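Local coordinates for protein Niban 2 (Homo sapiens, PDB 7CTP), which may suppress apoptosis and promote melanoma cell invasion, as a PH-domain protein of the Niban family with cadherin-binding and transcription coactivator activities, at residues L57-V62 with M440-Y445; Y445-L450 with E473-K478. All blocks are in the same frame, centred on the assembly; numbering follows the deposited sequence.

Contact 1 (L57-V62 with M440-Y445)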
loop_
_atom_site.group_PDB
_atom_site.type_symbol
_atom_site.label_atom_id
_atom_site.label_comp_id
_atom_site.label_asym_id
_atom_site.label_seq_id
_atom_site.Cartn_x
_atom_site.Cartn_y
_atom_site.Cartn_z
ATOM N N LEU A 57 9.902 19.120 8.838
ATOM C CA LEU A 57 8.888 18.872 9.851
ATOM C C LEU A 57 9.373 17.798 10.814
ATOM O O LEU A 57 10.214 16.958 10.475
ATOM C CB LEU A 57 7.564 18.440 9.206
ATOM C CG LEU A 57 6.790 19.497 8.411
ATOM C CD1 LEU A 57 5.614 18.877 7.657
ATOM C CD2 LEU A 57 6.291 20.584 9.345
ATOM N N LEU A 58 8.855 17.849 12.033
ATOM C CA LEU A 58 9.099 16.788 12.993
ATOM C C LEU A 58 8.127 15.644 12.739
ATOM O O LEU A 58 7.048 15.838 12.174
ATOM C CB LEU A 58 8.937 17.304 14.418
ATOM C CG LEU A 58 9.793 18.520 14.762
ATOM C CD1 LEU A 58 9.568 18.911 16.203
ATOM C CD2 LEU A 58 11.263 18.224 14.497
ATOM N N TRP A 59 8.525 14.445 13.149
ATOM C CA TRP A 59 7.702 13.250 13.024
ATOM C C TRP A 59 7.332 12.752 14.418
ATOM O O TRP A 59 8.191 12.673 15.302
ATOM C CB TRP A 59 8.429 12.149 12.240
ATOM C CG TRP A 59 8.892 12.545 10.845
ATOM C CD1 TRP A 59 8.595 13.698 10.170
ATOM C CD2 TRP A 59 9.725 11.771 9.964
ATOM N NE1 TRP A 59 9.193 13.691 8.928
ATOM C CE2 TRP A 59 9.891 12.519 8.777
ATOM C CE3 TRP A 59 10.347 10.519 10.063
ATOM C CZ2 TRP A 59 10.654 12.058 7.700
ATOM C CZ3 TRP A 59 11.104 10.064 8.991
ATOM C CH2 TRP A 59 11.250 10.832 7.825
ATOM N N ARG A 60 6.054 12.440 14.605
ATOM C CA ARG A 60 5.555 11.923 15.871
ATOM C C ARG A 60 6.274 10.626 16.227
ATOM O O ARG A 60 6.453 9.750 15.378
ATOM C CB ARG A 60 4.048 11.710 15.743
ATOM C CG ARG A 60 3.322 11.274 16.971
ATOM C CD ARG A 60 1.884 10.916 16.599
ATOM N NE ARG A 60 1.197 12.041 15.960
ATOM C CZ ARG A 60 0.778 13.124 16.608
ATOM N NH1 ARG A 60 0.953 13.226 17.921
ATOM N NH2 ARG A 60 0.173 14.107 15.946
ATOM N N LYS A 61 6.716 10.513 17.480
ATOM C CA LYS A 61 7.537 9.380 17.897
ATOM C C LYS A 61 6.752 8.304 18.638
ATOM O O LYS A 61 7.132 7.129 18.590
ATOM C CB LYS A 61 8.699 9.877 18.767
ATOM C CG LYS A 61 9.604 10.881 18.041
ATOM C CD LYS A 61 10.921 11.118 18.771
ATOM C CE LYS A 61 12.062 11.402 17.800
ATOM N NZ LYS A 61 11.587 11.634 16.409
ATOM N N VAL A 62 5.670 8.675 19.313
ATOM C CA VAL A 62 4.784 7.732 19.988
ATOM C C VAL A 62 3.425 7.866 19.315
ATOM O O VAL A 62 3.047 8.985 18.941
ATOM C CB VAL A 62 4.698 8.030 21.495
ATOM C CG1 VAL A 62 4.424 9.514 21.719
ATOM C CG2 VAL A 62 3.607 7.196 22.162
ATOM N N MET A 440 0.248 15.592 6.869
ATOM C CA MET A 440 -0.659 16.277 7.785
ATOM C C MET A 440 -0.308 15.964 9.235
ATOM O O MET A 440 -0.273 16.868 10.081
ATOM C CB MET A 440 -2.107 15.898 7.491
ATOM C CG MET A 440 -3.115 16.508 8.457
ATOM S SD MET A 440 -3.232 18.302 8.267
ATOM C CE MET A 440 -4.629 18.387 7.158
ATOM N N ASP A 441 -0.032 14.692 9.542
ATOM C CA ASP A 441 0.339 14.340 10.909
ATOM C C ASP A 441 1.627 15.036 11.316
ATOM O O ASP A 441 1.752 15.516 12.449
ATOM C CB ASP A 441 0.485 12.827 11.058
ATOM C CG ASP A 441 0.522 12.381 12.519
ATOM O OD1 ASP A 441 -0.368 12.789 13.299
ATOM O OD2 ASP A 441 1.434 11.599 12.880
ATOM N N ASN A 442 2.593 15.110 10.404
ATOM C CA ASN A 442 3.835 15.807 10.727
ATOM C C ASN A 442 3.579 17.288 10.979
ATOM O O ASN A 442 4.198 17.890 11.864
ATOM C CB ASN A 442 4.858 15.626 9.608
ATOM C CG ASN A 442 5.306 14.175 9.448
ATOM O OD1 ASN A 442 4.988 13.316 10.277
ATOM N ND2 ASN A 442 6.045 13.902 8.382
ATOM N N ALA A 443 2.662 17.891 10.223
ATOM C CA ALA A 443 2.389 19.317 10.395
ATOM C C ALA A 443 1.777 19.597 11.761
ATOM O O ALA A 443 2.187 20.540 12.457
ATOM C CB ALA A 443 1.481 19.829 9.271
ATOM N N VAL A 444 0.795 18.794 12.173
ATOM C CA VAL A 444 0.154 19.056 13.459
ATOM C C VAL A 444 1.076 18.674 14.610
ATOM O O VAL A 444 1.098 19.351 15.643
ATOM C CB VAL A 444 -1.212 18.351 13.554
ATOM C CG1 VAL A 444 -2.147 18.887 12.470
ATOM C CG2 VAL A 444 -1.053 16.852 13.470
ATOM N N TYR A 445 1.868 17.605 14.454
ATOM C CA TYR A 445 2.831 17.262 15.502
ATOM C C TYR A 445 3.861 18.372 15.670
ATOM O O TYR A 445 4.182 18.781 16.794
ATOM C CB TYR A 445 3.531 15.940 15.182
ATOM C CG TYR A 445 4.601 15.584 16.200
ATOM C CD1 TYR A 445 4.255 15.173 17.483
ATOM C CD2 TYR A 445 5.949 15.675 15.883
ATOM C CE1 TYR A 445 5.219 14.855 18.418
ATOM C CE2 TYR A 445 6.925 15.359 16.816
ATOM C CZ TYR A 445 6.552 14.949 18.079
ATOM O OH TYR A 445 7.516 14.628 19.018
HETATM O O HOH W 1 4.169 12.561 12.487
HETATM O O HOH W 2 -0.089 16.935 17.507
HETATM O O HOH W 3 6.201 11.954 20.012
#
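The ring of Y445 lies flat beneath the backbone of R60, whose CA stands 3.6 Å from the ring centroid and only 3° off the ring normal, a CH-pi contact over the face. At its rim, L58 CB comes to 3.7 Å from Y445 CE2, near the ring plane. R60 turns its side chain toward the helix: CG runs anti to the backbone N (chi1 -176°), and a bend at chi3 swings the guanidinium across the D441 carboxylate. The resulting salt bridge is side-on, with R60 NE 3.1 Å from D441 OD2 and R60 NH2 3.0 Å from D441 OD1. NE also bonds to OD1, which thus takes two donors. Both oxygens lie near the guanidinium plane, although the planar groups are turned 35° apart; NE meets them on the syn side, whereas NH2 reaches OD1 from above the carboxylate plane. Y445 CD1 lies over one face of the guanidinium. With an alanine at R60, the D441 carboxylate is likely to be left without its charged mate, and Y445 CD1 without the CG and guanidinium beside it. A water takes the backbone N-H of R60 and donates to both D441 OD2 and N442 OD1, tying the loop to two helix side chains. The N442 amide lies nearly parallel to the W59 indole, ND2 3.1 Å from W59 CD1, while N442 CB packs against L57 CD1 at 3.9 Å. The contact fastens the loop joining helix 10-48 to strand 70-77 onto helix 422-455; L57 reaches on to helix 464-511, and V444 touches F364 of helix 342-378.

Contact 2 (Y445-L450 with E473-K478)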
loop_
_atom_site.group_PDB
_atom_site.type_symbol
_atom_site.label_atom_id
_atom_site.label_comp_id
_atom_site.label_asym_id
_atom_site.label_seq_id
_atom_site.Cartn_x
_atom_site.Cartn_y
_atom_site.Cartn_z
ATOM N N TYR A 445 1.868 17.605 14.454
ATOM C CA TYR A 445 2.831 17.262 15.502
ATOM C C TYR A 445 3.861 18.372 15.670
ATOM O O TYR A 445 4.182 18.781 16.794
ATOM C CB TYR A 445 3.531 15.940 15.182
ATOM C CG TYR A 445 4.601 15.584 16.200
ATOM C CD1 TYR A 445 4.255 15.173 17.483
ATOM C CD2 TYR A 445 5.949 15.675 15.883
ATOM C CE1 TYR A 445 5.219 14.855 18.418
ATOM C CE2 TYR A 445 6.925 15.359 16.816
ATOM C CZ TYR A 445 6.552 14.949 18.079
ATOM O OH TYR A 445 7.516 14.628 19.018
ATOM N N THR A 446 4.401 18.858 14.550
ATOM C CA THR A 446 5.355 19.961 14.597
ATOM C C THR A 446 4.728 21.200 15.223
ATOM O O THR A 446 5.340 21.857 16.078
ATOM C CB THR A 446 5.863 20.273 13.191
ATOM O OG1 THR A 446 6.484 19.107 12.634
ATOM C CG2 THR A 446 6.874 21.408 13.238
ATOM N N PHE A 447 3.501 21.534 14.809
ATOM C CA PHE A 447 2.824 22.702 15.366
ATOM C C PHE A 447 2.683 22.587 16.876
ATOM O O PHE A 447 2.962 23.542 17.610
ATOM C CB PHE A 447 1.446 22.899 14.730
ATOM C CG PHE A 447 0.743 24.147 15.207
ATOM C CD1 PHE A 447 1.109 25.392 14.713
ATOM C CD2 PHE A 447 -0.254 24.076 16.174
ATOM C CE1 PHE A 447 0.481 26.547 15.164
ATOM C CE2 PHE A 447 -0.886 25.224 16.625
ATOM C CZ PHE A 447 -0.522 26.457 16.119
ATOM N N GLU A 448 2.248 21.419 17.357
ATOM C CA GLU A 448 2.077 21.224 18.793
ATOM C C GLU A 448 3.407 21.373 19.521
ATOM O O GLU A 448 3.508 22.095 20.523
ATOM C CB GLU A 448 1.472 19.850 19.082
ATOM C CG GLU A 448 1.346 19.566 20.580
ATOM C CD GLU A 448 0.600 18.288 20.895
ATOM O OE1 GLU A 448 0.443 17.438 19.991
ATOM O OE2 GLU A 448 0.177 18.131 22.061
ATOM N N THR A 449 4.444 20.703 19.017
ATOM C CA THR A 449 5.746 20.733 19.676
ATOM C C THR A 449 6.319 22.144 19.708
ATOM O O THR A 449 6.815 22.602 20.746
ATOM C CB THR A 449 6.704 19.774 18.978
ATOM O OG1 THR A 449 6.081 18.489 18.864
ATOM C CG2 THR A 449 7.988 19.628 19.782
ATOM N N LEU A 450 6.247 22.854 18.581
ATOM C CA LEU A 450 6.828 24.191 18.517
ATOM C C LEU A 450 6.002 25.196 19.316
ATOM O O LEU A 450 6.559 26.122 19.915
ATOM C CB LEU A 450 6.964 24.634 17.060
ATOM C CG LEU A 450 7.968 23.858 16.216
ATOM C CD1 LEU A 450 8.330 24.641 14.969
ATOM C CD2 LEU A 450 9.212 23.514 17.031
ATOM N N GLU A 473 3.143 30.160 10.838
ATOM C CA GLU A 473 3.904 30.566 9.661
ATOM C C GLU A 473 5.212 29.785 9.550
ATOM O O GLU A 473 5.659 29.467 8.441
ATOM C CB GLU A 473 4.162 32.074 9.701
ATOM C CG GLU A 473 4.348 32.734 8.338
ATOM C CD GLU A 473 3.155 32.553 7.404
ATOM O OE1 GLU A 473 1.995 32.659 7.863
ATOM O OE2 GLU A 473 3.389 32.302 6.199
ATOM N N ARG A 474 5.831 29.451 10.690
ATOM C CA ARG A 474 7.045 28.638 10.665
ATOM C C ARG A 474 6.755 27.219 10.192
ATOM O O ARG A 474 7.552 26.631 9.450
ATOM C CB ARG A 474 7.691 28.589 12.048
ATOM C CG ARG A 474 8.588 29.763 12.371
ATOM C CD ARG A 474 9.079 29.687 13.808
ATOM N NE ARG A 474 10.032 28.599 14.021
ATOM C CZ ARG A 474 10.190 27.965 15.180
ATOM N NH1 ARG A 474 9.457 28.308 16.232
ATOM N NH2 ARG A 474 11.081 26.985 15.289
ATOM N N VAL A 475 5.643 26.642 10.647
ATOM C CA VAL A 475 5.307 25.275 10.261
ATOM C C VAL A 475 4.930 25.219 8.786
ATOM O O VAL A 475 5.260 24.258 8.080
ATOM C CB VAL A 475 4.195 24.726 11.177
ATOM C CG1 VAL A 475 3.740 23.335 10.725
ATOM C CG2 VAL A 475 4.690 24.678 12.613
ATOM N N LEU A 476 4.257 26.258 8.289
ATOM C CA LEU A 476 3.903 26.303 6.875
ATOM C C LEU A 476 5.142 26.310 5.980
ATOM O O LEU A 476 5.145 25.684 4.911
ATOM C CB LEU A 476 3.027 27.525 6.592
ATOM C CG LEU A 476 1.599 27.502 7.142
ATOM C CD1 LEU A 476 0.938 28.869 6.946
ATOM C CD2 LEU A 476 0.755 26.386 6.501
ATOM N N LYS A 477 6.206 27.014 6.385
ATOM C CA LYS A 477 7.418 27.003 5.562
ATOM C C LYS A 477 8.092 25.636 5.599
ATOM O O LYS A 477 8.569 25.148 4.566
ATOM C CB LYS A 477 8.392 28.109 5.994
ATOM C CG LYS A 477 7.776 29.499 5.911
ATOM C CD LYS A 477 8.734 30.621 5.530
ATOM C CE LYS A 477 8.003 31.973 5.504
ATOM N NZ LYS A 477 7.664 32.505 6.865
ATOM N N LYS A 478 8.113 24.986 6.768
ATOM C CA LYS A 478 8.619 23.616 6.826
ATOM C C LYS A 478 7.745 22.687 5.991
ATOM O O LYS A 478 8.258 21.803 5.292
ATOM C CB LYS A 478 8.692 23.126 8.273
ATOM C CG LYS A 478 9.627 23.948 9.174
ATOM C CD LYS A 478 9.511 23.507 10.628
ATOM C CE LYS A 478 10.328 24.407 11.556
ATOM N NZ LYS A 478 11.794 24.257 11.337
#
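A roughly antiparallel, inclined pair of helices, consecutive in the chain, meets here: the axes of 445-450 and 473-478 approach to 9.7 Å with an angle of 143° between their directions. V475 is the residue around which the apolar part closes. Its CG2, anti to the carbonyl carbon, projects between successive turns and reaches F447 CA at 3.9 Å and T446 CG2 at 4.0 Å. The same methyl comes to the edge of the F447 ring, near its plane, and touches L450 CD1 more loosely. L450 CD1 then extends the contact toward solvent: it sits over one face of the R474 guanidinium, 3.6 Å from R474 NH2 and offset toward the rim, and it also meets the aliphatic K478 CE at 4.0 Å. The two basic residues thus lend carbon and a flat face to the leucine. T446 keeps its methyl for V475, while its OG1 is hydrogen-bonded to N442 O. Beyond the pair, the loop residue L57 lies against T446; the side of F447 and V475 is covered by helix 342-378, with helix 384-391 also touching F447, whereas the margin at R474 is exposed.

Helix 422-455 takes part in both contacts, presenting successive turns to different partners, and their centres are about 9 Å apart. Contact 1 sets a loop against the helix and is partly buried, with a salt bridge, a CH-pi contact and bridging waters; contact 2 joins two helices in a more buried, mostly apolar interface with basic side chains at its margin. Y445 ends one segment of contact 1 and begins one of contact 2, yet touches across contact 1 alone. T446 knits the two: its OG1 probably accepts a hydrogen bond from L58 N at 2.8 Å. L57 CD2 packs on K478 CB, which brings the loop against both helices of contact 2.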